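PDB 5M2P: Ycf54-like protein from Synechocystis sp. PCC 6803, which probably serves as a component of the magnesium protoporphyrin IX monomethyl ester cyclase, acting in the formation of protochlorophyllide. Local coordinates for residues F23-V26 with L27-R31; W81-L84 with R85-V89; L57-A60 with K61-P65. All coordinates share one frame; numbering follows the deposited sequence.

Contact 1 (F23-V26 with L27-R31); sequences FEEV and LKERR
The carbonyl oxygen of Glu24 is gripped twice: it accepts the backbone hydrogen bond from Lys28 N (3.0 Å) and a second bond from a water. That same water also donates to Glu24 OE1 and accepts from Arg31 NH1, reaching the edge of the guanidinium in its plane. Another water repeats the link, donating to Glu24 OE1 and accepting from Arg31 NH2 at 2.7 Å. The two charged groups are therefore joined through solvent, Glu24 OE1 and Arg31 NH1 staying 5.2 Å apart, and the double bridge would restrict rotation of the guanidinium. Glu24 reaches the waters because its chain bends at chi2 (-63°).

On the buried side, Leu27 CG lies over one face of the Phe23 ring, 4.2 Å from its centroid, in a CH-pi contact, while Leu27 CD1 presses on Phe23 CE2 at 3.5 Å. Phe23 and Leu27 continue onto Ile71 of strand 68-73. At the solvent side, Glu25 and Glu29 run alongside each other with OE2 3.2 Å from OE2 and carboxylate planes 21° apart. These like charges would repel, and the pairing may shift the ionisation of one of them.

A main-chain bond from Glu29 N to Glu25 O carries the regular turn onward. An apolar ridge facing a sheet, backed by charged and solvated residues, is typical of an amphipathic helix packed on an antiparallel sheet, in an alpha+beta arrangement.

Contact 2 (W81-L84 with R85-V89); sequences WVKL and RLEYV
Lys83 reaches forward past the end of its own helix and binds a main-chain carbonyl: Lys83 NZ donates to Glu87 O at 2.7 Å, in the carbonyl plane and on a lone pair. Glu87 leaves helical geometry with a positive phi (64°), and its carbonyl also takes a weak bond from Val89 N across the inverse gamma turn centred on Tyr88. In the conformer described, one of two modelled for Glu87, Lys83 NZ also makes a salt bridge to Glu87 OE1 (3.2 Å), approaching from above the carboxylate plane. A water completes the set, accepting from Lys83 NZ and donating to Val89 O at 2.6 Å. The kink at Lys83 chi2 (60°) sends the amine this way and lays Lys83 CD against Val89 CG2, 3.7 Å apart.

On another face of the helix, Arg85 CB sits over the five-membered ring of Trp81, 4.3 Å from its centroid, as a CH-pi contact. Arg85 then runs beside the indole, and a water accepts from both Trp81 NE1 and, more distantly, Arg85 NH1. This guanidinium position is likewise one of two. Val82 CG1 and Leu86 CD1 pack side by side at 3.8 Å, with Leu86 touching Phe23.

One ammonium group thus joins a carbonyl, a carboxylate in one of its two conformers and, through water, a second carbonyl; its positive charge would suit the C-terminal end of helix 76-86, where the dipole is expected to favour it.

Contact 3 (L57-A60 with K61-P65); sequences LAEA and KAKAP
Glu59 places CG opposite its backbone nitrogen (chi1 174°) and stays extended beyond it, whereas Lys63, one turn later, has CG beside its own nitrogen (chi1 -66°) and an equally extended chain. The two long side chains thus lie alongside each other, pointing the same way from the helix, and their ends meet. In the conformer described for Glu59, one of two modelled, Lys63 NZ donates to Glu59 OE2 at 2.7 Å in a salt bridge. The amine comes to the anti side of that oxygen and sits 16° out of the carboxylate plane. The chains also brush, Lys63 CE lying 4.0 Å from Glu59 CG, and Lys63 CG passes 3.5 Å from the main-chain Glu59 O.

Beneath the side chains the backbone shows the short life of this helix. Leu57 occupies the N-cap position, and Leu57 O accepts from Lys61 N at 2.9 Å nearly along the C=O axis. Ala62 N follows with a sound bond to Ala58 O (3.0 Å). By the next residue the pattern has begun to fray, since Lys63 N divides itself between Glu59 O and Ala60 O in two weak bonds, and Ala64 N turns to Lys61 O instead at 3.2 Å. Lys61 heads elsewhere, its NZ hydrogen-bonded to Asn53 OD1. Another flank is apolar, with Leu57 and Ala60 on Tyr9 of strand 5-13 and Ala64 on Leu11.

With the acid nearer the N terminus and the base nearer the C terminus, each charge matches the sign preferred by the helix dipole. The salt bridge, though solvent-exposed and dependent on one conformer, would therefore add some stability just where the main-chain bonds weaken.

Overall arrangement
Followed from the N terminus, contact 1 comes first, within helix 21-36; contact 3 follows in the short helix 58-63, and contact 2 ends the series at the close of helix 76-86. Each is local: contact 1 stays within its helix, while contacts 3 and 2 run past a helix end into the following turn, and none nests in or crosses another. Contacts 1 and 2 nevertheless meet in space: Val26 CG1 touches Trp81 CH2 at 3.5 Å, joining two helices that are distant in sequence. Contact 3 stands apart, its centre about 26 Å from that of contact 1, on the other side of the chain's centre. Both helix 58-63 and helix 76-86 touch strand 5-13 of the four-stranded antiparallel sheet.

Contact 1 (F23-V26 with L27-R31)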
loop_
_atom_site.group_PDB
_atom_site.type_symbol
_atom_site.label_atom_id
_atom_site.label_comp_id
_atom_site.label_asym_id
_atom_site.label_seq_id
_atom_site.Cartn_x
_atom_site.Cartn_y
_atom_site.Cartn_z
ATOM N N PHE A 23 10.426 1.811 10.053
ATOM C CA PHE A 23 9.208 2.169 9.328
ATOM C C PHE A 23 8.023 1.289 9.751
ATOM O O PHE A 23 6.901 1.773 9.979
ATOM C CB PHE A 23 9.420 2.092 7.803
ATOM C CG PHE A 23 8.148 2.270 7.009
ATOM C CD1 PHE A 23 7.647 3.525 6.784
ATOM C CD2 PHE A 23 7.453 1.195 6.529
ATOM C CE1 PHE A 23 6.479 3.697 6.094
ATOM C CE2 PHE A 23 6.277 1.363 5.832
ATOM C CZ PHE A 23 5.785 2.613 5.615
ATOM N N GLU A 24 8.254 -0.006 9.800
ATOM C CA GLU A 24 7.199 -0.899 10.215
ATOM C C GLU A 24 6.756 -0.586 11.636
ATOM O O GLU A 24 5.573 -0.697 11.945
ATOM C CB GLU A 24 7.651 -2.342 10.091
ATOM C CG GLU A 24 7.756 -2.836 8.663
ATOM C CD GLU A 24 6.407 -2.832 7.959
ATOM O OE1 GLU A 24 5.361 -3.012 8.620
ATOM O OE2 GLU A 24 6.373 -2.632 6.745
ATOM N N GLU A 25 7.677 -0.176 12.507
ATOM C CA GLU A 25 7.296 0.234 13.858
ATOM C C GLU A 25 6.421 1.485 13.848
ATOM O O GLU A 25 5.491 1.600 14.636
ATOM C CB GLU A 25 8.539 0.459 14.758
ATOM C CG GLU A 25 8.231 0.929 16.179
ATOM C CD GLU A 25 7.328 -0.033 16.930
ATOM O OE1 GLU A 25 7.521 -1.263 16.801
ATOM O OE2 GLU A 25 6.421 0.443 17.643
ATOM N N VAL A 26 6.699 2.422 12.947
ATOM C CA VAL A 26 5.861 3.598 12.803
ATOM C C VAL A 26 4.445 3.187 12.427
ATOM O O VAL A 26 3.485 3.719 12.980
ATOM C CB VAL A 26 6.409 4.613 11.769
ATOM C CG1 VAL A 26 5.424 5.738 11.527
ATOM C CG2 VAL A 26 7.737 5.182 12.252
ATOM N N LEU A 27 4.323 2.231 11.510
ATOM C CA LEU A 27 2.983 1.778 11.101
ATOM C C LEU A 27 2.265 1.090 12.252
ATOM O O LEU A 27 1.076 1.297 12.444
ATOM C CB LEU A 27 3.064 0.808 9.935
ATOM C CG LEU A 27 3.570 1.319 8.607
ATOM C CD1 LEU A 27 3.387 0.250 7.551
ATOM C CD2 LEU A 27 2.806 2.559 8.236
ATOM N N LYS A 28 2.974 0.249 13.004
ATOM C CA LYS A 28 2.365 -0.388 14.193
ATOM C C LYS A 28 1.889 0.670 15.184
ATOM O O LYS A 28 0.766 0.598 15.689
ATOM C CB LYS A 28 3.377 -1.317 14.853
ATOM C CG LYS A 28 2.849 -2.056 16.069
ATOM C CD LYS A 28 3.990 -2.615 16.911
ATOM C CE LYS A 28 3.495 -3.350 18.145
ATOM N NZ LYS A 28 3.231 -4.784 17.833
ATOM N N GLU A 29 2.727 1.666 15.464
ATOM C CA GLU A 29 2.336 2.733 16.374
ATOM C C GLU A 29 1.158 3.524 15.855
ATOM O O GLU A 29 0.293 3.932 16.626
ATOM C CB GLU A 29 3.516 3.656 16.680
ATOM C CG GLU A 29 4.495 3.034 17.665
ATOM C CD GLU A 29 3.800 2.594 18.949
ATOM O OE1 GLU A 29 3.183 3.466 19.611
ATOM O OE2 GLU A 29 3.840 1.377 19.276
ATOM N N ARG A 30 1.097 3.706 14.538
ATOM C CA ARG A 30 -0.014 4.436 13.945
ATOM C C ARG A 30 -1.324 3.644 14.115
ATOM O O ARG A 30 -2.339 4.213 14.480
ATOM C CB ARG A 30 0.250 4.731 12.471
ATOM C CG ARG A 30 -0.751 5.672 11.819
ATOM C CD ARG A 30 -0.474 5.761 10.315
ATOM N NE ARG A 30 -1.383 6.655 9.573
ATOM C CZ ARG A 30 -1.244 7.980 9.514
ATOM N NH1 ARG A 30 -0.242 8.578 10.153
ATOM N NH2 ARG A 30 -2.110 8.707 8.828
ATOM N N ARG A 31 -1.288 2.333 13.885
ATOM C CA ARG A 31 -2.482 1.495 14.145
ATOM C C ARG A 31 -2.940 1.606 15.591
ATOM O O ARG A 31 -4.114 1.756 15.874
ATOM C CB ARG A 31 -2.235 0.025 13.799
ATOM C CG ARG A 31 -1.958 -0.231 12.333
ATOM C CD ARG A 31 -1.772 -1.705 12.035
ATOM N NE ARG A 31 -1.311 -1.885 10.682
ATOM C CZ ARG A 31 -0.055 -2.104 10.310
ATOM N NH1 ARG A 31 0.922 -2.246 11.199
ATOM N NH2 ARG A 31 0.198 -2.203 9.013
HETATM O O HOH W 1 3.754 -2.636 11.096
HETATM O O HOH W 2 2.560 -3.356 8.549
#

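Contact 2 (W81-L84 with R85-V89)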
loop_
_atom_site.group_PDB
_atom_site.type_symbol
_atom_site.label_atom_id
_atom_site.label_comp_id
_atom_site.label_asym_id
_atom_site.label_seq_id
_atom_site.Cartn_x
_atom_site.Cartn_y
_atom_site.Cartn_z
ATOM N N TRP A 81 3.896 10.837 2.540
ATOM C CA TRP A 81 4.877 10.623 3.611
ATOM C C TRP A 81 5.609 9.304 3.423
ATOM O O TRP A 81 6.812 9.244 3.539
ATOM C CB TRP A 81 4.235 10.676 5.002
ATOM C CG TRP A 81 5.156 10.198 6.104
ATOM C CD1 TRP A 81 6.157 10.897 6.685
ATOM C CD2 TRP A 81 5.198 8.872 6.669
ATOM N NE1 TRP A 81 6.822 10.103 7.582
ATOM C CE2 TRP A 81 6.252 8.854 7.590
ATOM C CE3 TRP A 81 4.443 7.701 6.471
ATOM C CZ2 TRP A 81 6.578 7.724 8.318
ATOM C CZ3 TRP A 81 4.757 6.589 7.200
ATOM C CH2 TRP A 81 5.809 6.604 8.120
ATOM N N VAL A 82 4.871 8.249 3.117
ATOM C CA VAL A 82 5.516 6.944 2.943
ATOM C C VAL A 82 6.573 7.021 1.844
ATOM O O VAL A 82 7.681 6.477 1.987
ATOM C CB VAL A 82 4.485 5.833 2.609
ATOM C CG1 VAL A 82 5.178 4.552 2.194
ATOM C CG2 VAL A 82 3.530 5.569 3.767
ATOM N N LYS A 83 6.244 7.682 0.733
ATOM C CA LYS A 83 7.217 7.795 -0.351
ATOM C C LYS A 83 8.463 8.554 0.093
ATOM O O LYS A 83 9.575 8.201 -0.248
ATOM C CB LYS A 83 6.565 8.403 -1.600
ATOM C CG LYS A 83 7.537 8.892 -2.670
ATOM C CD LYS A 83 8.505 7.904 -3.312
ATOM C CE LYS A 83 9.464 8.678 -4.226
ATOM N NZ LYS A 83 10.512 7.836 -4.883
ATOM N N LEU A 84 8.279 9.663 0.805
ATOM C CA LEU A 84 9.418 10.471 1.230
ATOM C C LEU A 84 10.239 9.741 2.284
ATOM O O LEU A 84 11.441 9.954 2.382
ATOM C CB LEU A 84 8.906 11.796 1.773
ATOM C CG LEU A 84 8.286 12.714 0.743
ATOM C CD1 LEU A 84 7.626 13.833 1.506
ATOM C CD2 LEU A 84 9.301 13.252 -0.257
ATOM N N ARG A 85 9.590 8.894 3.082
ATOM C CA ARG A 85 10.261 8.157 4.154
ATOM C C ARG A 85 11.041 6.972 3.596
ATOM O O ARG A 85 12.170 6.717 4.009
ATOM C CB ARG A 85 9.231 7.705 5.196
ATOM C CG ARG A 85 9.715 6.718 6.240
ATOM C CD ARG A 85 10.375 7.393 7.425
ATOM N NE ARG A 85 10.972 6.357 8.247
ATOM C CZ ARG A 85 10.887 6.298 9.565
ATOM N NH1 ARG A 85 10.198 7.203 10.231
ATOM N NH2 ARG A 85 11.466 5.297 10.200
ATOM N N LEU A 86 10.434 6.236 2.665
ATOM C CA LEU A 86 11.055 5.022 2.112
ATOM C C LEU A 86 11.864 5.234 0.858
ATOM O O LEU A 86 12.881 4.533 0.655
ATOM C CB LEU A 86 10.009 3.959 1.808
ATOM C CG LEU A 86 9.303 3.417 3.029
ATOM C CD1 LEU A 86 8.282 2.387 2.591
ATOM C CD2 LEU A 86 10.274 2.805 4.027
ATOM N N GLU A 87 11.404 6.163 0.022
ATOM C CA GLU A 87 11.982 6.531 -1.284
ATOM C C GLU A 87 11.979 5.448 -2.351
ATOM O O GLU A 87 11.518 5.698 -3.478
ATOM C CB GLU A 87 13.376 7.168 -1.170
ATOM C CG GLU A 87 13.340 8.642 -0.791
ATOM C CD GLU A 87 12.742 9.527 -1.874
ATOM O OE1 GLU A 87 12.743 9.135 -3.055
ATOM O OE2 GLU A 87 12.268 10.644 -1.559
ATOM N N TYR A 88 12.468 4.256 -2.014
ATOM C CA TYR A 88 12.577 3.176 -3.009
ATOM C C TYR A 88 11.257 2.371 -3.087
ATOM O O TYR A 88 11.165 1.218 -2.667
ATOM C CB TYR A 88 13.804 2.291 -2.736
ATOM C CG TYR A 88 14.094 1.333 -3.863
ATOM C CD1 TYR A 88 14.399 1.800 -5.123
ATOM C CD2 TYR A 88 14.027 -0.054 -3.675
ATOM C CE1 TYR A 88 14.666 0.947 -6.174
ATOM C CE2 TYR A 88 14.284 -0.924 -4.726
ATOM C CZ TYR A 88 14.590 -0.429 -5.981
ATOM O OH TYR A 88 14.833 -1.261 -7.056
ATOM N N VAL A 89 10.240 3.057 -3.604
ATOM C CA VAL A 89 8.905 2.548 -3.799
ATOM C C VAL A 89 8.331 3.106 -5.106
ATOM O O VAL A 89 8.658 4.224 -5.510
ATOM C CB VAL A 89 7.963 2.914 -2.634
ATOM C CG1 VAL A 89 8.370 2.192 -1.378
ATOM C CG2 VAL A 89 7.916 4.408 -2.425
HETATM O O HOH W 3 9.252 9.956 8.965
HETATM O O HOH W 4 9.227 6.241 -7.034
HETATM O O HOH W 5 12.894 11.783 0.822
#

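Contact 3 (L57-A60 with K61-P65)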
loop_
_atom_site.group_PDB
_atom_site.type_symbol
_atom_site.label_atom_id
_atom_site.label_comp_id
_atom_site.label_asym_id
_atom_site.label_seq_id
_atom_site.Cartn_x
_atom_site.Cartn_y
_atom_site.Cartn_z
ATOM N N LEU A 57 -2.966 -0.567 -14.012
ATOM C CA LEU A 57 -1.705 -0.610 -13.288
ATOM C C LEU A 57 -0.629 -1.406 -14.047
ATOM O O LEU A 57 0.403 -1.805 -13.505
ATOM C CB LEU A 57 -1.937 -1.093 -11.854
ATOM C CG LEU A 57 -2.917 -0.205 -11.037
ATOM C CD1 LEU A 57 -2.945 -0.652 -9.599
ATOM C CD2 LEU A 57 -2.545 1.280 -11.081
ATOM N N ALA A 58 -0.845 -1.598 -15.348
ATOM C CA ALA A 58 0.071 -2.404 -16.119
ATOM C C ALA A 58 1.503 -1.881 -16.082
ATOM O O ALA A 58 2.434 -2.675 -16.056
ATOM C CB ALA A 58 -0.408 -2.500 -17.549
ATOM N N GLU A 59 1.694 -0.567 -16.110
ATOM C CA GLU A 59 3.038 0.031 -16.082
ATOM C C GLU A 59 3.719 -0.310 -14.764
ATOM O O GLU A 59 4.874 -0.695 -14.717
ATOM C CB GLU A 59 2.983 1.565 -16.252
ATOM C CG GLU A 59 4.330 2.265 -16.085
ATOM C CD GLU A 59 4.235 3.777 -16.059
ATOM O OE1 GLU A 59 3.240 4.338 -16.547
ATOM O OE2 GLU A 59 5.180 4.410 -15.551
ATOM N N ALA A 60 2.987 -0.152 -13.676
ATOM C CA ALA A 60 3.511 -0.503 -12.361
ATOM C C ALA A 60 3.906 -1.969 -12.277
ATOM O O ALA A 60 4.982 -2.303 -11.787
ATOM C CB ALA A 60 2.528 -0.153 -11.253
ATOM N N LYS A 61 3.033 -2.854 -12.756
ATOM C CA LYS A 61 3.322 -4.283 -12.701
ATOM C C LYS A 61 4.582 -4.616 -13.504
ATOM O O LYS A 61 5.402 -5.439 -13.088
ATOM C CB LYS A 61 2.132 -5.111 -13.191
ATOM C CG LYS A 61 2.409 -6.585 -13.059
ATOM C CD LYS A 61 1.197 -7.431 -13.329
ATOM C CE LYS A 61 1.533 -8.896 -13.137
ATOM N NZ LYS A 61 0.401 -9.759 -13.547
ATOM N N ALA A 62 4.733 -3.970 -14.647
ATOM C CA ALA A 62 5.913 -4.162 -15.490
ATOM C C ALA A 62 7.221 -3.719 -14.850
ATOM O O ALA A 62 8.288 -4.155 -15.239
ATOM C CB ALA A 62 5.727 -3.422 -16.795
ATOM N N LYS A 63 7.142 -2.799 -13.902
ATOM C CA LYS A 63 8.304 -2.317 -13.158
ATOM C C LYS A 63 8.531 -3.038 -11.823
ATOM O O LYS A 63 9.568 -2.814 -11.207
ATOM C CB LYS A 63 8.167 -0.811 -12.895
ATOM C CG LYS A 63 8.207 0.052 -14.143
ATOM C CD LYS A 63 7.838 1.510 -13.930
ATOM C CE LYS A 63 8.248 2.347 -15.121
ATOM N NZ LYS A 63 7.791 3.754 -15.071
ATOM N N ALA A 64 7.581 -3.859 -11.360
ATOM C CA ALA A 64 7.517 -4.288 -9.963
ATOM C C ALA A 64 8.469 -5.417 -9.625
ATOM O O ALA A 64 8.685 -6.305 -10.464
ATOM C CB ALA A 64 6.092 -4.740 -9.637
ATOM N N PRO A 65 8.954 -5.448 -8.363
ATOM C CA PRO A 65 9.640 -6.644 -7.829
ATOM C C PRO A 65 8.776 -7.909 -7.934
ATOM O O PRO A 65 7.536 -7.827 -7.879
ATOM C CB PRO A 65 9.875 -6.323 -6.349
ATOM C CG PRO A 65 9.693 -4.863 -6.225
ATOM C CD PRO A 65 8.789 -4.413 -7.335
#